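Local coordinates for protein B (Streptococcus agalactiae, PDB 5H6I), which acts as a secreted pore-forming toxin, the CAMP factor, that permeabilizes membranes and also binds the Fc part of IgG, at residues K169-D183 against Q220-I234. Sequence-based numbering, arbitrary orientation.
Sequences KPTDRATIYTKSKLD and QLNPNVTVQQVDQEI
Between R173 and T226 the two loops form a single backbone bridge: V227 N donates to D172 O and A174 N to V225 O, both over 3.0 Å, before helices 179-183 and 227-234 run on nearly parallel at 16°, their axes 9.5 Å apart. A third bond, Q228 N to P170 O, lies on a carbonyl lone pair; P170 and D172 serve two N-H groups in the first turn of the helix T226 caps. Next to the bridge, A174 CB packs on V230 CG2 at 3.9 Å, while chi1 -48° sets T178 OG1 beside the backbone N and turns CG2 to V227 CG2, 4.0 Å away, the side chains crossing at about a right angle. L182 is a knob seated among V230, E233 and I234 of the parallel helix and Q220 at the end of 203-220 (L182 CD2 3.8 Å from Q220 CB), also touching A216 and V219. Extended beyond CG, K179 carries its ammonium to the carbonyls of Q220 and N222, though the place of NZ is less sure. Q220 NE2 meets D183 OD2 at 2.6 Å on the anti side of the carboxylate. The loops are bridged at one end of an up-down-up three-helix bundle of 179-196, 203-220 and 227-245.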
loop_
_atom_site.group_PDB
_atom_site.type_symbol
_atom_site.label_atom_id
_atom_site.label_comp_id
_atom_site.label_asym_id
_atom_site.label_seq_id
_atom_site.Cartn_x
_atom_site.Cartn_y
_atom_site.Cartn_z
ATOM N N LYS A 169 -1.174 -11.800 -18.924
ATOM C CA LYS A 169 -0.451 -12.842 -19.630
ATOM C C LYS A 169 1.052 -12.641 -19.443
ATOM O O LYS A 169 1.509 -11.524 -19.182
ATOM C CB LYS A 169 -0.798 -12.826 -21.116
ATOM C CG LYS A 169 -2.134 -13.471 -21.453
ATOM C CD LYS A 169 -2.438 -13.357 -22.939
ATOM C CE LYS A 169 -2.877 -11.951 -23.308
ATOM N NZ LYS A 169 -4.223 -11.634 -22.761
ATOM N N PRO A 170 1.848 -13.709 -19.556
ATOM C CA PRO A 170 3.306 -13.534 -19.465
ATOM C C PRO A 170 3.861 -12.609 -20.533
ATOM O O PRO A 170 4.917 -11.997 -20.327
ATOM C CB PRO A 170 3.843 -14.964 -19.613
ATOM C CG PRO A 170 2.707 -15.841 -19.202
ATOM C CD PRO A 170 1.469 -15.129 -19.662
ATOM N N THR A 171 3.173 -12.480 -21.666
ATOM C CA THR A 171 3.583 -11.576 -22.730
ATOM C C THR A 171 3.026 -10.168 -22.563
ATOM O O THR A 171 3.439 -9.265 -23.297
ATOM C CB THR A 171 3.150 -12.132 -24.092
ATOM O OG1 THR A 171 1.791 -12.579 -24.018
ATOM C CG2 THR A 171 4.038 -13.299 -24.494
ATOM N N ASP A 172 2.106 -9.960 -21.625
ATOM C CA ASP A 172 1.521 -8.643 -21.427
ATOM C C ASP A 172 2.543 -7.676 -20.842
ATOM O O ASP A 172 3.504 -8.076 -20.178
ATOM C CB ASP A 172 0.305 -8.728 -20.503
ATOM C CG ASP A 172 -0.939 -9.219 -21.215
ATOM O OD1 ASP A 172 -1.028 -9.047 -22.449
ATOM O OD2 ASP A 172 -1.829 -9.776 -20.540
ATOM N N ARG A 173 2.328 -6.390 -21.102
ATOM C CA ARG A 173 3.169 -5.359 -20.514
ATOM C C ARG A 173 3.053 -5.392 -18.996
ATOM O O ARG A 173 1.968 -5.586 -18.442
ATOM C CB ARG A 173 2.768 -3.983 -21.047
ATOM C CG ARG A 173 3.732 -2.865 -20.691
ATOM C CD ARG A 173 3.263 -1.541 -21.270
ATOM N NE ARG A 173 2.929 -1.657 -22.686
ATOM C CZ ARG A 173 3.770 -1.375 -23.677
ATOM N NH1 ARG A 173 4.998 -0.958 -23.407
ATOM N NH2 ARG A 173 3.381 -1.510 -24.937
ATOM N N ALA A 174 4.184 -5.211 -18.321
ATOM C CA ALA A 174 4.210 -5.277 -16.869
ATOM C C ALA A 174 3.674 -3.988 -16.261
ATOM O O ALA A 174 3.995 -2.887 -16.718
ATOM C CB ALA A 174 5.631 -5.540 -16.371
ATOM N N THR A 175 2.845 -4.133 -15.233
ATOM C CA THR A 175 2.340 -2.995 -14.484
ATOM C C THR A 175 3.258 -2.695 -13.302
ATOM O O THR A 175 4.157 -3.469 -12.968
ATOM C CB THR A 175 0.913 -3.254 -13.998
ATOM O OG1 THR A 175 0.924 -4.297 -13.014
ATOM C CG2 THR A 175 0.020 -3.669 -15.159
ATOM N N ILE A 176 3.021 -1.546 -12.664
ATOM C CA ILE A 176 3.824 -1.167 -11.506
ATOM C C ILE A 176 3.655 -2.180 -10.382
ATOM O O ILE A 176 4.585 -2.417 -9.601
ATOM C CB ILE A 176 3.466 0.263 -11.052
ATOM C CG1 ILE A 176 4.317 0.680 -9.849
ATOM C CG2 ILE A 176 1.979 0.378 -10.739
ATOM C CD1 ILE A 176 4.180 2.139 -9.478
ATOM N N TYR A 177 2.482 -2.811 -10.293
ATOM C CA TYR A 177 2.274 -3.851 -9.291
ATOM C C TYR A 177 3.079 -5.104 -9.611
ATOM O O TYR A 177 3.508 -5.813 -8.694
ATOM C CB TYR A 177 0.784 -4.176 -9.180
ATOM C CG TYR A 177 -0.083 -2.943 -9.065
ATOM C CD1 TYR A 177 -0.323 -2.353 -7.831
ATOM C CD2 TYR A 177 -0.648 -2.359 -10.191
ATOM C CE1 TYR A 177 -1.108 -1.221 -7.721
ATOM C CE2 TYR A 177 -1.432 -1.225 -10.091
ATOM C CZ TYR A 177 -1.658 -0.660 -8.853
ATOM O OH TYR A 177 -2.441 0.466 -8.749
ATOM N N THR A 178 3.295 -5.389 -10.898
ATOM C CA THR A 178 4.150 -6.511 -11.271
ATOM C C THR A 178 5.588 -6.272 -10.832
ATOM O O THR A 178 6.270 -7.196 -10.374
ATOM C CB THR A 178 4.085 -6.744 -12.782
ATOM O OG1 THR A 178 2.717 -6.767 -13.207
ATOM C CG2 THR A 178 4.749 -8.063 -13.149
ATOM N N LYS A 179 6.063 -5.033 -10.957
ATOM C CA LYS A 179 7.426 -4.683 -10.581
ATOM C C LYS A 179 7.603 -4.508 -9.078
ATOM O O LYS A 179 8.720 -4.219 -8.636
ATOM C CB LYS A 179 7.852 -3.404 -11.305
ATOM C CG LYS A 179 7.906 -3.551 -12.816
ATOM C CD LYS A 179 8.110 -2.210 -13.492
ATOM C CE LYS A 179 8.326 -2.377 -14.985
ATOM N NZ LYS A 179 8.525 -1.069 -15.665
ATOM N N SER A 180 6.538 -4.670 -8.289
ATOM C CA SER A 180 6.677 -4.582 -6.840
ATOM C C SER A 180 7.552 -5.707 -6.303
ATOM O O SER A 180 8.309 -5.511 -5.344
ATOM C CB SER A 180 5.298 -4.609 -6.178
ATOM O OG SER A 180 5.405 -4.478 -4.772
ATOM N N LYS A 181 7.467 -6.893 -6.911
ATOM C CA LYS A 181 8.302 -8.007 -6.474
ATOM C C LYS A 181 9.764 -7.772 -6.834
ATOM O O LYS A 181 10.661 -8.080 -6.042
ATOM C CB LYS A 181 7.801 -9.315 -7.088
ATOM C CG LYS A 181 6.289 -9.424 -7.185
ATOM C CD LYS A 181 5.627 -9.309 -5.820
ATOM C CE LYS A 181 4.137 -9.042 -5.955
ATOM N NZ LYS A 181 3.864 -7.918 -6.894
ATOM N N LEU A 182 10.022 -7.232 -8.028
ATOM C CA LEU A 182 11.387 -6.878 -8.401
ATOM C C LEU A 182 11.925 -5.770 -7.504
ATOM O O LEU A 182 13.098 -5.790 -7.112
ATOM C CB LEU A 182 11.435 -6.461 -9.873
ATOM C CG LEU A 182 12.634 -5.674 -10.410
ATOM C CD1 LEU A 182 13.953 -6.397 -10.153
ATOM C CD2 LEU A 182 12.456 -5.390 -11.896
ATOM N N ASP A 183 11.075 -4.799 -7.162
ATOM C CA ASP A 183 11.491 -3.736 -6.252
ATOM C C ASP A 183 11.883 -4.299 -4.893
ATOM O O ASP A 183 12.900 -3.899 -4.316
ATOM C CB ASP A 183 10.371 -2.706 -6.104
ATOM C CG ASP A 183 10.854 -1.402 -5.502
ATOM O OD1 ASP A 183 11.190 -1.388 -4.299
ATOM O OD2 ASP A 183 10.899 -0.391 -6.233
ATOM N N GLN A 220 13.239 -2.284 -13.971
ATOM C CA GLN A 220 12.115 -1.722 -13.230
ATOM C C GLN A 220 11.672 -0.384 -13.810
ATOM O O GLN A 220 10.474 -0.077 -13.819
ATOM C CB GLN A 220 12.491 -1.573 -11.754
ATOM C CG GLN A 220 11.575 -0.662 -10.951
ATOM C CD GLN A 220 11.767 -0.817 -9.455
ATOM O OE1 GLN A 220 12.130 -1.889 -8.972
ATOM N NE2 GLN A 220 11.525 0.257 -8.713
ATOM N N LEU A 221 12.612 0.415 -14.309
ATOM C CA LEU A 221 12.286 1.710 -14.893
ATOM C C LEU A 221 11.849 1.615 -16.349
ATOM O O LEU A 221 11.465 2.636 -16.929
ATOM C CB LEU A 221 13.486 2.654 -14.778
ATOM C CG LEU A 221 13.885 3.069 -13.361
ATOM C CD1 LEU A 221 15.303 3.620 -13.344
ATOM C CD2 LEU A 221 12.905 4.087 -12.800
ATOM N N ASN A 222 11.896 0.427 -16.948
ATOM C CA ASN A 222 11.498 0.240 -18.337
ATOM C C ASN A 222 9.987 0.064 -18.421
ATOM O O ASN A 222 9.446 -0.919 -17.902
ATOM C CB ASN A 222 12.219 -0.970 -18.939
ATOM C CG ASN A 222 12.108 -1.028 -20.453
ATOM O OD1 ASN A 222 11.231 -0.408 -21.054
ATOM N ND2 ASN A 222 13.004 -1.783 -21.078
ATOM N N PRO A 223 9.270 0.993 -19.061
ATOM C CA PRO A 223 7.812 0.852 -19.179
ATOM C C PRO A 223 7.370 -0.179 -20.203
ATOM O O PRO A 223 6.162 -0.414 -20.332
ATOM C CB PRO A 223 7.354 2.263 -19.595
ATOM C CG PRO A 223 8.557 3.157 -19.410
ATOM C CD PRO A 223 9.741 2.272 -19.609
ATOM N N ASN A 224 8.294 -0.807 -20.929
ATOM C CA ASN A 224 7.942 -1.727 -22.002
ATOM C C ASN A 224 8.310 -3.174 -21.708
ATOM O O ASN A 224 8.057 -4.042 -22.550
ATOM C CB ASN A 224 8.602 -1.286 -23.313
ATOM C CG ASN A 224 8.158 0.096 -23.750
ATOM O OD1 ASN A 224 7.018 0.497 -23.515
ATOM N ND2 ASN A 224 9.060 0.833 -24.389
ATOM N N VAL A 225 8.901 -3.464 -20.547
ATOM C CA VAL A 225 9.221 -4.845 -20.216
ATOM C C VAL A 225 7.933 -5.613 -19.943
ATOM O O VAL A 225 6.942 -5.063 -19.445
ATOM C CB VAL A 225 10.178 -4.928 -19.013
ATOM C CG1 VAL A 225 11.582 -4.503 -19.417
ATOM C CG2 VAL A 225 9.662 -4.085 -17.863
ATOM N N THR A 226 7.947 -6.898 -20.276
ATOM C CA THR A 226 6.786 -7.748 -20.080
ATOM C C THR A 226 6.806 -8.367 -18.685
ATOM O O THR A 226 7.770 -8.236 -17.928
ATOM C CB THR A 226 6.739 -8.842 -21.147
ATOM O OG1 THR A 226 7.964 -9.586 -21.123
ATOM C CG2 THR A 226 6.553 -8.229 -22.526
ATOM N N VAL A 227 5.706 -9.044 -18.346
ATOM C CA VAL A 227 5.639 -9.770 -17.080
ATOM C C VAL A 227 6.723 -10.839 -17.030
ATOM O O VAL A 227 7.317 -11.098 -15.976
ATOM C CB VAL A 227 4.233 -10.368 -16.886
ATOM C CG1 VAL A 227 4.214 -11.340 -15.714
ATOM C CG2 VAL A 227 3.212 -9.260 -16.683
ATOM N N GLN A 228 7.010 -11.463 -18.175
ATOM C CA GLN A 228 8.070 -12.464 -18.237
ATOM C C GLN A 228 9.429 -11.844 -17.934
ATOM O O GLN A 228 10.194 -12.369 -17.118
ATOM C CB GLN A 228 8.077 -13.130 -19.612
ATOM C CG GLN A 228 7.481 -14.524 -19.635
ATOM C CD GLN A 228 8.068 -15.386 -20.734
ATOM O OE1 GLN A 228 8.896 -16.260 -20.478
ATOM N NE2 GLN A 228 7.645 -15.137 -21.969
ATOM N N GLN A 229 9.743 -10.718 -18.583
ATOM C CA GLN A 229 11.047 -10.088 -18.393
ATOM C C GLN A 229 11.265 -9.657 -16.949
ATOM O O GLN A 229 12.409 -9.605 -16.484
ATOM C CB GLN A 229 11.192 -8.889 -19.331
ATOM C CG GLN A 229 11.319 -9.261 -20.798
ATOM C CD GLN A 229 11.175 -8.064 -21.715
ATOM O OE1 GLN A 229 10.083 -7.519 -21.876
ATOM N NE2 GLN A 229 12.281 -7.646 -22.323
ATOM N N VAL A 230 10.189 -9.342 -16.226
ATOM C CA VAL A 230 10.322 -9.009 -14.812
ATOM C C VAL A 230 10.641 -10.259 -14.001
ATOM O O VAL A 230 11.438 -10.217 -13.056
ATOM C CB VAL A 230 9.047 -8.305 -14.309
ATOM C CG1 VAL A 230 9.026 -8.245 -12.788
ATOM C CG2 VAL A 230 8.949 -6.907 -14.902
ATOM N N ASP A 231 10.040 -11.394 -14.368
ATOM C CA ASP A 231 10.319 -12.643 -13.664
ATOM C C ASP A 231 11.761 -13.092 -13.879
ATOM O O ASP A 231 12.426 -13.531 -12.933
ATOM C CB ASP A 231 9.348 -13.732 -14.123
ATOM C CG ASP A 231 8.103 -13.805 -13.257
ATOM O OD1 ASP A 231 8.179 -13.439 -12.067
ATOM O OD2 ASP A 231 7.046 -14.234 -13.770
ATOM N N GLN A 232 12.261 -12.989 -15.113
ATOM C CA GLN A 232 13.635 -13.402 -15.389
ATOM C C GLN A 232 14.638 -12.468 -14.724
ATOM O O GLN A 232 15.700 -12.912 -14.269
ATOM C CB GLN A 232 13.878 -13.461 -16.897
ATOM C CG GLN A 232 12.745 -14.088 -17.691
ATOM C CD GLN A 232 13.006 -14.087 -19.184
ATOM O OE1 GLN A 232 13.462 -15.081 -19.747
ATOM N NE2 GLN A 232 12.722 -12.963 -19.834
ATOM N N GLU A 233 14.323 -11.172 -14.658
ATOM C CA GLU A 233 15.213 -10.235 -13.982
ATOM C C GLU A 233 15.322 -10.542 -12.494
ATOM O O GLU A 233 16.385 -10.342 -11.896
ATOM C CB GLU A 233 14.731 -8.801 -14.196
ATOM C CG GLU A 233 15.739 -7.738 -13.787
ATOM C CD GLU A 233 17.037 -7.842 -14.564
ATOM O OE1 GLU A 233 16.985 -8.171 -15.768
ATOM O OE2 GLU A 233 18.109 -7.597 -13.970
ATOM N N ILE A 234 14.240 -11.029 -11.884
ATOM C CA ILE A 234 14.296 -11.425 -10.480
ATOM C C ILE A 234 15.218 -12.623 -10.303
ATOM O O ILE A 234 16.005 -12.685 -9.351
ATOM C CB ILE A 234 12.876 -11.710 -9.953
ATOM C CG1 ILE A 234 12.081 -10.407 -9.820
ATOM C CG2 ILE A 234 12.931 -12.448 -8.623
ATOM C CD1 ILE A 234 10.679 -10.599 -9.273
HETATM O O HOH W 1 6.441 -2.604 -17.778
#